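Local structure of glycoside hydrolase family 81 (Clostridium thermocellum, 6FOP) at residues K106-A111 and T226-E231; L127-P132 and N469-E474; H303-N308 and T670-V675. The protein probably hydrolyses beta-1,3-glucans such as laminarin, as a family 81 glycoside hydrolase of the Clostridium thermocellum cellulosome. All blocks are in the same frame, centred on the assembly; numbering follows the deposited sequence.

Contact 1 of 3, residues K106-A111 and T226-E231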
# COMPACT_ATOMS: atom_id res chain seq x y z
N LYS A 106 15.80 -9.41 11.24
CA LYS A 106 14.40 -9.84 11.37
C LYS A 106 13.52 -8.70 10.86
O LYS A 106 13.72 -7.54 11.22
CB LYS A 106 14.07 -10.18 12.83
CG LYS A 106 12.67 -10.74 13.07
CD LYS A 106 12.43 -11.21 14.50
CE LYS A 106 11.02 -11.79 14.68
NZ LYS A 106 10.68 -12.25 16.05
N ILE A 107 12.54 -9.03 10.02
CA ILE A 107 11.57 -8.06 9.52
C ILE A 107 10.20 -8.63 9.82
O ILE A 107 9.86 -9.73 9.36
CB ILE A 107 11.75 -7.74 8.04
CG1 ILE A 107 13.13 -7.13 7.77
CG2 ILE A 107 10.65 -6.78 7.60
CD1 ILE A 107 13.50 -7.01 6.30
N SER A 108 9.44 -7.92 10.63
CA SER A 108 8.06 -8.30 10.93
C SER A 108 7.08 -7.33 10.26
O SER A 108 7.47 -6.55 9.39
CB SER A 108 7.86 -8.46 12.44
OG SER A 108 8.15 -7.25 13.10
N ASP A 109 5.81 -7.36 10.66
CA ASP A 109 4.82 -6.64 9.85
C ASP A 109 4.91 -5.14 9.98
O ASP A 109 4.46 -4.42 9.09
CB ASP A 109 3.40 -7.15 10.19
CG ASP A 109 3.15 -8.61 9.74
OD1 ASP A 109 4.00 -9.23 9.09
OD2 ASP A 109 2.08 -9.11 10.05
N PHE A 110 5.46 -4.64 11.09
CA PHE A 110 5.70 -3.21 11.28
C PHE A 110 6.92 -2.91 12.15
O PHE A 110 6.99 -1.85 12.79
CB PHE A 110 4.43 -2.45 11.73
CG PHE A 110 3.59 -3.08 12.81
CD1 PHE A 110 2.64 -4.07 12.49
CD2 PHE A 110 3.62 -2.59 14.11
CE1 PHE A 110 1.81 -4.59 13.46
CE2 PHE A 110 2.78 -3.13 15.08
CZ PHE A 110 1.90 -4.15 14.76
N ALA A 111 7.93 -3.77 12.07
CA ALA A 111 9.20 -3.52 12.75
C ALA A 111 10.33 -4.18 11.98
O ALA A 111 10.11 -5.10 11.17
CB ALA A 111 9.15 -3.97 14.21
N THR A 226 9.54 -7.48 20.19
CA THR A 226 10.28 -8.55 19.53
C THR A 226 9.56 -9.19 18.35
O THR A 226 10.17 -9.96 17.61
CB THR A 226 10.67 -9.65 20.55
OG1 THR A 226 9.50 -10.07 21.25
CG2 THR A 226 11.67 -9.08 21.54
N ASP A 227 8.29 -8.82 18.13
CA ASP A 227 7.56 -9.27 16.93
C ASP A 227 6.36 -8.35 16.76
O ASP A 227 5.86 -7.78 17.72
CB ASP A 227 7.13 -10.74 17.06
CG ASP A 227 6.80 -11.40 15.71
OD1 ASP A 227 7.13 -10.87 14.66
OD2 ASP A 227 6.21 -12.50 15.76
N THR A 228 5.91 -8.23 15.51
CA THR A 228 4.72 -7.47 15.16
C THR A 228 3.96 -8.26 14.08
O THR A 228 4.57 -8.81 13.15
CB THR A 228 5.01 -6.04 14.67
OG1 THR A 228 5.80 -6.06 13.48
CG2 THR A 228 5.73 -5.23 15.77
N LYS A 229 2.63 -8.30 14.24
CA LYS A 229 1.76 -9.12 13.38
C LYS A 229 0.45 -8.45 13.11
O LYS A 229 -0.19 -7.92 14.03
CB LYS A 229 1.47 -10.47 14.07
CG LYS A 229 2.66 -11.40 14.22
CD LYS A 229 2.92 -12.25 12.97
CE LYS A 229 4.37 -12.71 12.88
NZ LYS A 229 5.19 -11.57 12.33
N VAL A 230 -0.01 -8.55 11.86
CA VAL A 230 -1.40 -8.25 11.50
C VAL A 230 -2.15 -9.53 11.17
O VAL A 230 -1.58 -10.48 10.67
CB VAL A 230 -1.55 -7.26 10.36
CG1 VAL A 230 -0.93 -5.94 10.77
CG2 VAL A 230 -0.95 -7.79 9.04
N GLU A 231 -3.45 -9.51 11.49
CA GLU A 231 -4.38 -10.55 11.06
C GLU A 231 -5.65 -9.84 10.61
O GLU A 231 -5.94 -8.73 11.07
CB GLU A 231 -4.74 -11.50 12.19
CG GLU A 231 -3.60 -12.10 12.96
CD GLU A 231 -4.12 -12.61 14.29
OE1 GLU A 231 -4.14 -11.86 15.32
OE2 GLU A 231 -4.61 -13.73 14.28

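Contact 2 of 3, residues L127-P132 and N469-E474. With CA (calcium ion), chain B.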
# COMPACT_ATOMS: atom_id res chain seq x y z
N LEU A 127 13.66 -1.02 15.21
CA LEU A 127 12.98 0.17 14.71
C LEU A 127 11.54 -0.24 14.40
O LEU A 127 11.32 -1.29 13.79
CB LEU A 127 13.65 0.71 13.47
CG LEU A 127 15.18 0.77 13.52
CD1 LEU A 127 15.70 1.30 12.19
CD2 LEU A 127 15.71 1.55 14.71
N MET A 128 10.57 0.56 14.86
CA MET A 128 9.17 0.16 14.74
C MET A 128 8.29 1.30 14.26
O MET A 128 8.31 2.41 14.82
CB MET A 128 8.68 -0.38 16.07
CG MET A 128 7.20 -0.69 16.12
SD MET A 128 6.90 -1.56 17.65
CE MET A 128 5.15 -1.43 17.78
N LYS A 129 7.51 0.99 13.23
CA LYS A 129 6.50 1.89 12.71
C LYS A 129 5.34 1.84 13.70
O LYS A 129 4.87 0.75 14.04
CB LYS A 129 6.06 1.44 11.34
CG LYS A 129 4.90 2.22 10.75
CD LYS A 129 4.73 1.97 9.25
CE LYS A 129 5.86 2.52 8.42
NZ LYS A 129 6.05 4.00 8.51
N GLY A 130 4.88 2.99 14.16
CA GLY A 130 3.86 3.03 15.18
C GLY A 130 4.36 2.89 16.61
O GLY A 130 3.56 2.61 17.51
N SER A 131 5.65 3.13 16.85
CA SER A 131 6.17 3.15 18.22
C SER A 131 6.88 4.47 18.45
O SER A 131 7.68 4.88 17.64
CB SER A 131 7.16 2.04 18.48
OG SER A 131 7.60 2.07 19.83
N PRO A 132 6.72 5.04 19.65
CA PRO A 132 7.59 6.18 20.02
C PRO A 132 8.96 5.73 20.55
O PRO A 132 9.78 6.59 20.86
CB PRO A 132 6.78 6.85 21.14
CG PRO A 132 6.10 5.74 21.79
CD PRO A 132 5.70 4.79 20.69
N ASN A 469 4.14 -5.65 -1.58
CA ASN A 469 3.95 -4.22 -1.81
C ASN A 469 3.14 -3.49 -0.74
O ASN A 469 3.37 -2.29 -0.52
CB ASN A 469 3.39 -3.97 -3.19
CG ASN A 469 4.39 -4.36 -4.26
OD1 ASN A 469 4.38 -5.51 -4.71
ND2 ASN A 469 5.26 -3.45 -4.64
N PHE A 470 2.26 -4.19 -0.04
CA PHE A 470 1.38 -3.55 0.93
C PHE A 470 2.12 -3.34 2.24
O PHE A 470 2.78 -4.27 2.71
CB PHE A 470 0.14 -4.38 1.16
CG PHE A 470 -0.92 -3.64 1.93
CD1 PHE A 470 -1.61 -2.58 1.33
CD2 PHE A 470 -1.29 -4.02 3.20
CE1 PHE A 470 -2.61 -1.90 2.01
CE2 PHE A 470 -2.30 -3.36 3.87
CZ PHE A 470 -2.96 -2.29 3.27
N ASP A 471 1.95 -2.17 2.86
CA ASP A 471 2.49 -1.85 4.21
C ASP A 471 1.28 -1.92 5.16
O ASP A 471 0.40 -1.06 5.12
CB ASP A 471 3.09 -0.46 4.19
CG ASP A 471 3.67 -0.01 5.53
OD1 ASP A 471 3.11 -0.41 6.57
OD2 ASP A 471 4.61 0.83 5.48
N PRO A 472 1.22 -2.95 6.00
CA PRO A 472 0.04 -3.11 6.85
C PRO A 472 -0.25 -1.97 7.81
O PRO A 472 -1.41 -1.78 8.23
CB PRO A 472 0.30 -4.42 7.61
CG PRO A 472 1.37 -5.10 6.85
CD PRO A 472 2.18 -4.07 6.17
N TYR A 473 0.79 -1.24 8.21
CA TYR A 473 0.62 -0.22 9.22
C TYR A 473 0.32 1.16 8.62
O TYR A 473 -0.55 1.88 9.11
CB TYR A 473 1.77 -0.18 10.26
CG TYR A 473 1.34 0.24 11.64
CD1 TYR A 473 1.37 1.59 12.01
CD2 TYR A 473 0.96 -0.70 12.57
CE1 TYR A 473 0.98 1.97 13.27
CE2 TYR A 473 0.57 -0.31 13.85
CZ TYR A 473 0.63 1.03 14.21
OH TYR A 473 0.24 1.43 15.49
N GLU A 474 1.03 1.52 7.55
CA GLU A 474 0.64 2.73 6.83
C GLU A 474 -0.69 2.55 6.10
O GLU A 474 -1.31 3.54 5.73
CB GLU A 474 1.71 3.21 5.85
CG GLU A 474 2.95 3.75 6.54
CD GLU A 474 3.64 4.91 5.86
OE1 GLU A 474 3.06 5.59 4.95
OE2 GLU A 474 4.78 5.20 6.29
CA CA B . 4.97 -5.03 2.55
O HOH W 1 5.16 -2.74 1.78
O HOH W 2 5.54 -3.73 4.53
O HOH W 3 7.30 -5.54 2.43
O HOH W 4 4.94 -6.73 4.23

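Contact 3 of 3, residues H303-N308 and T670-V675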
# COMPACT_ATOMS: atom_id res chain seq x y z
N HIS A 303 -17.86 -1.92 1.00
CA HIS A 303 -19.03 -1.49 0.24
C HIS A 303 -19.27 -2.27 -1.04
O HIS A 303 -20.08 -1.85 -1.88
CB HIS A 303 -18.94 -0.00 -0.07
CG HIS A 303 -18.92 0.83 1.16
ND1 HIS A 303 -20.07 1.24 1.78
CD2 HIS A 303 -17.90 1.28 1.92
CE1 HIS A 303 -19.76 1.92 2.88
NE2 HIS A 303 -18.45 1.97 2.97
N GLY A 304 -18.56 -3.38 -1.21
CA GLY A 304 -18.72 -4.23 -2.38
C GLY A 304 -17.89 -3.73 -3.54
O GLY A 304 -17.55 -2.53 -3.61
N ILE A 305 -17.60 -4.62 -4.47
CA ILE A 305 -17.14 -4.25 -5.80
C ILE A 305 -17.97 -5.03 -6.81
O ILE A 305 -18.57 -6.05 -6.47
CB ILE A 305 -15.63 -4.51 -6.02
CG1 ILE A 305 -15.28 -5.99 -6.01
CG2 ILE A 305 -14.79 -3.74 -4.99
CD1 ILE A 305 -13.92 -6.26 -6.57
N LEU A 306 -17.90 -4.61 -8.06
CA LEU A 306 -18.50 -5.37 -9.16
C LEU A 306 -17.43 -5.77 -10.17
O LEU A 306 -16.41 -5.10 -10.28
CB LEU A 306 -19.57 -4.56 -9.87
CG LEU A 306 -20.80 -4.25 -9.01
CD1 LEU A 306 -21.65 -3.21 -9.73
CD2 LEU A 306 -21.61 -5.51 -8.74
N PRO A 307 -17.71 -6.82 -10.97
CA PRO A 307 -16.79 -7.17 -12.07
C PRO A 307 -16.92 -6.26 -13.28
O PRO A 307 -16.09 -6.32 -14.17
CB PRO A 307 -17.20 -8.61 -12.41
CG PRO A 307 -18.63 -8.68 -12.01
CD PRO A 307 -18.76 -7.83 -10.79
N ASN A 308 -17.97 -5.46 -13.30
CA ASN A 308 -18.30 -4.52 -14.38
C ASN A 308 -19.58 -3.81 -13.97
O ASN A 308 -20.35 -4.31 -13.16
CB ASN A 308 -18.52 -5.24 -15.72
CG ASN A 308 -19.56 -6.36 -15.65
OD1 ASN A 308 -19.24 -7.50 -15.29
ND2 ASN A 308 -20.79 -6.05 -16.01
N THR A 670 -23.03 -9.89 0.86
CA THR A 670 -22.41 -10.59 -0.26
C THR A 670 -21.16 -9.82 -0.68
O THR A 670 -21.09 -8.63 -0.42
CB THR A 670 -23.44 -10.77 -1.42
OG1 THR A 670 -23.06 -11.87 -2.24
CG2 THR A 670 -23.58 -9.51 -2.23
N PRO A 671 -20.20 -10.48 -1.37
CA PRO A 671 -18.96 -9.72 -1.67
C PRO A 671 -19.05 -8.83 -2.91
O PRO A 671 -18.35 -7.84 -2.96
CB PRO A 671 -17.90 -10.80 -1.89
CG PRO A 671 -18.58 -12.11 -1.81
CD PRO A 671 -20.00 -11.93 -1.39
N LEU A 672 -19.88 -9.18 -3.90
CA LEU A 672 -19.89 -8.46 -5.18
C LEU A 672 -21.23 -7.76 -5.33
O LEU A 672 -22.23 -8.36 -5.70
CB LEU A 672 -19.59 -9.40 -6.33
CG LEU A 672 -18.32 -10.25 -6.22
CD1 LEU A 672 -18.18 -11.15 -7.45
CD2 LEU A 672 -17.09 -9.40 -6.02
N TYR A 673 -21.25 -6.48 -5.00
CA TYR A 673 -22.43 -5.65 -5.10
C TYR A 673 -22.02 -4.19 -5.20
O TYR A 673 -20.87 -3.84 -4.94
CB TYR A 673 -23.37 -5.83 -3.91
CG TYR A 673 -22.84 -5.27 -2.60
CD1 TYR A 673 -21.97 -6.01 -1.79
CD2 TYR A 673 -23.27 -4.04 -2.14
CE1 TYR A 673 -21.52 -5.49 -0.58
CE2 TYR A 673 -22.84 -3.51 -0.94
CZ TYR A 673 -21.98 -4.25 -0.15
OH TYR A 673 -21.61 -3.70 1.06
N SER A 674 -22.97 -3.35 -5.59
CA SER A 674 -22.88 -1.90 -5.39
C SER A 674 -24.29 -1.31 -5.39
O SER A 674 -25.21 -1.86 -6.03
CB SER A 674 -21.99 -1.19 -6.42
OG SER A 674 -20.62 -1.50 -6.23
N VAL A 675 -24.44 -0.19 -4.69
CA VAL A 675 -25.69 0.53 -4.62
C VAL A 675 -25.49 1.92 -5.16
O VAL A 675 -24.48 2.58 -4.88
CB VAL A 675 -26.24 0.61 -3.18
CG1 VAL A 675 -27.62 1.27 -3.15
CG2 VAL A 675 -26.30 -0.79 -2.57
O HOH W 5 -22.24 0.24 -2.75
O HOH W 6 -20.04 0.28 -3.85
O HOH W 7 -18.00 -0.11 -4.65

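Contact 1 of 3, residues K106-A111 and T226-E231
Asp-109 lies closest to Lys-229, with CA atoms 5.3 Å apart, where the turn after strand 103-107 meets strand 223-235, and Asp-109 N donates to Thr-228 O at 3.1 Å. Thr-228 has the largest share of the contact. Its chi1 of 62° sets OG1 between the backbone N and the carbonyl carbon, where it accepts from Phe-110 N at 2.8 Å and shares a hydrogen bond with Ser-108 OG, also inside the turn. CB of Thr-228 stands over the centre of the Phe-110 ring, 3.5 Å from the centroid and 3° off its normal, a CH-pi contact. Farther along the strand, Asp-109 OD2 takes the N-H of Val-230 at 2.8 Å with its anti lone pair; the same oxygen forms a salt bridge with Arg-459. At the other end, the extended chain of Lys-106, in the conformer given, brings NZ to Thr-226 O, 2.8 Å away and in the carbonyl plane. Lys-229, in the conformer given, bends back to bridge Asp-227 OD1 and to donate to Thr-228 O, which then accepts two bonds, from opposite faces of its plane. The turn joins two antiparallel sheets chiefly around Thr-228, whose hydroxyl is gripped by a backbone N-H and a serine while its carbon side covers a phenyl ring; such paired restraints should leave Thr-228 little freedom to rotate.

Contact 2 of 3, residues L127-P132 and N469-E474
Lys-129 NZ and Glu-474 OE2 form a buried salt bridge 2.8 Å long, made on the anti lone pair of the carboxylate oxygen. The ammonium group is also hydrogen-bonded to Tyr-54 O, Ala-55 O and Tyr-264 OH, so four partners share its three N-H groups, while the other oxygen of Glu-474 is taken by Arg-285 and His-476. Extended as far as CD and then bent at chi3 and chi4 (-67° and -61°), the lysine chain passes CE within 3.6 Å of Asp-471 OD2, itself bonded to Trp-478. Asp-471 OD1 closes an Asx turn by accepting from Tyr-473 N, and accepts again from Glu-474 N at 3.0 Å, here from above the carboxylate plane. The packing follows: Lys-129 CG lies 3.8 Å from Tyr-473 CD1, Lys-129 O stands over the ring centre, and Gly-130 CA, in the type II turn from Met-128 to Ser-131, comes within 3.6 Å of Tyr-473 CE1. Toward the start of 469-474, Phe-470 O binds calcium at 2.3 Å, with Leu-467 O, Arg-468 O and four waters. The buried lysine charge is probably offset by Glu-474 and, farther off, Asp-471, while Arg-285 and Lys-129 together would probably keep Glu-474 ionised; the salt bridge fastens the N-terminal sheet to the calcium-bearing segment.

Contact 3 of 3, residues H303-N308 and T670-V675
Gly-304 lies against one face of the Tyr-673 ring, its CA 3.9 Å from the centroid and displaced toward the rim, in a CH-pi contact. His-303 O sits over the same face, 3.4 Å from Tyr-673 CE2. The ring reaches back beneath this peptide because CG of Tyr-673 sits between its backbone N and carbonyl carbon (chi1 70°), although its CB points away from the loop. Gly-304, at positive phi, also makes a CA-H...O contact of 3.4 Å from its CA to Tyr-673 O. Beyond the glycine, Ile-305 O comes within 3.0 Å of Leu-672 CA in another, and Ile-305 CG1 meets Leu-672 CD2 at 3.9 Å. Leu-306 lays CD2 against Tyr-673 CA and CD1 against Ser-674 CB. Residues 303-306 thus run at 88° to 671-674, and their loop packs on a C-terminal antiparallel sheet, Leu-306 reaching Val-685 and Pro-307 Tyr-687 of strand 681-688, beside helices consistent with the (alpha/alpha)6 barrel of the six-hairpin clan. Three waters bridge the polar groups. One joins His-303 O and Val-675 N; a second links His-303 O to Ser-674 OG; a third donates to Gly-304 O at 2.7 Å but only weakly to that hydroxyl. Ser-674 OG itself donates to Tyr-673 O at 2.7 Å. Outside this shell, Ser-239 holds the phenol oxygen of Tyr-673, Phe-664 meets the His-303 ring edge-to-face, and helix 494-511 packs Ile-505 and Leu-506 on Ile-305.

How the contacts relate
From the N terminus, the chain makes the turn at 106-111 and runs through strands 111-118 and 121-128 to the turn at 127-132, so contacts 1 and 2 open in succession on one sheet. Contact 1 closes first, when 226-231 ties this sheet to that of strand 223-235; contact 2 waits until 469-474, tying it to the calcium-binding segment, so the two cross. They also touch: Phe-110 O probably accepts from Lys-129 N, and the Phe-110 ring packs on Tyr-473. Contact 3 opens at 303-308, after contact 1 has closed but inside the span of contact 2, which it crosses by closing only at 670-675. It joins the loop leading into the helices to the C-terminal sheet, about 30 Å between centres from contact 2.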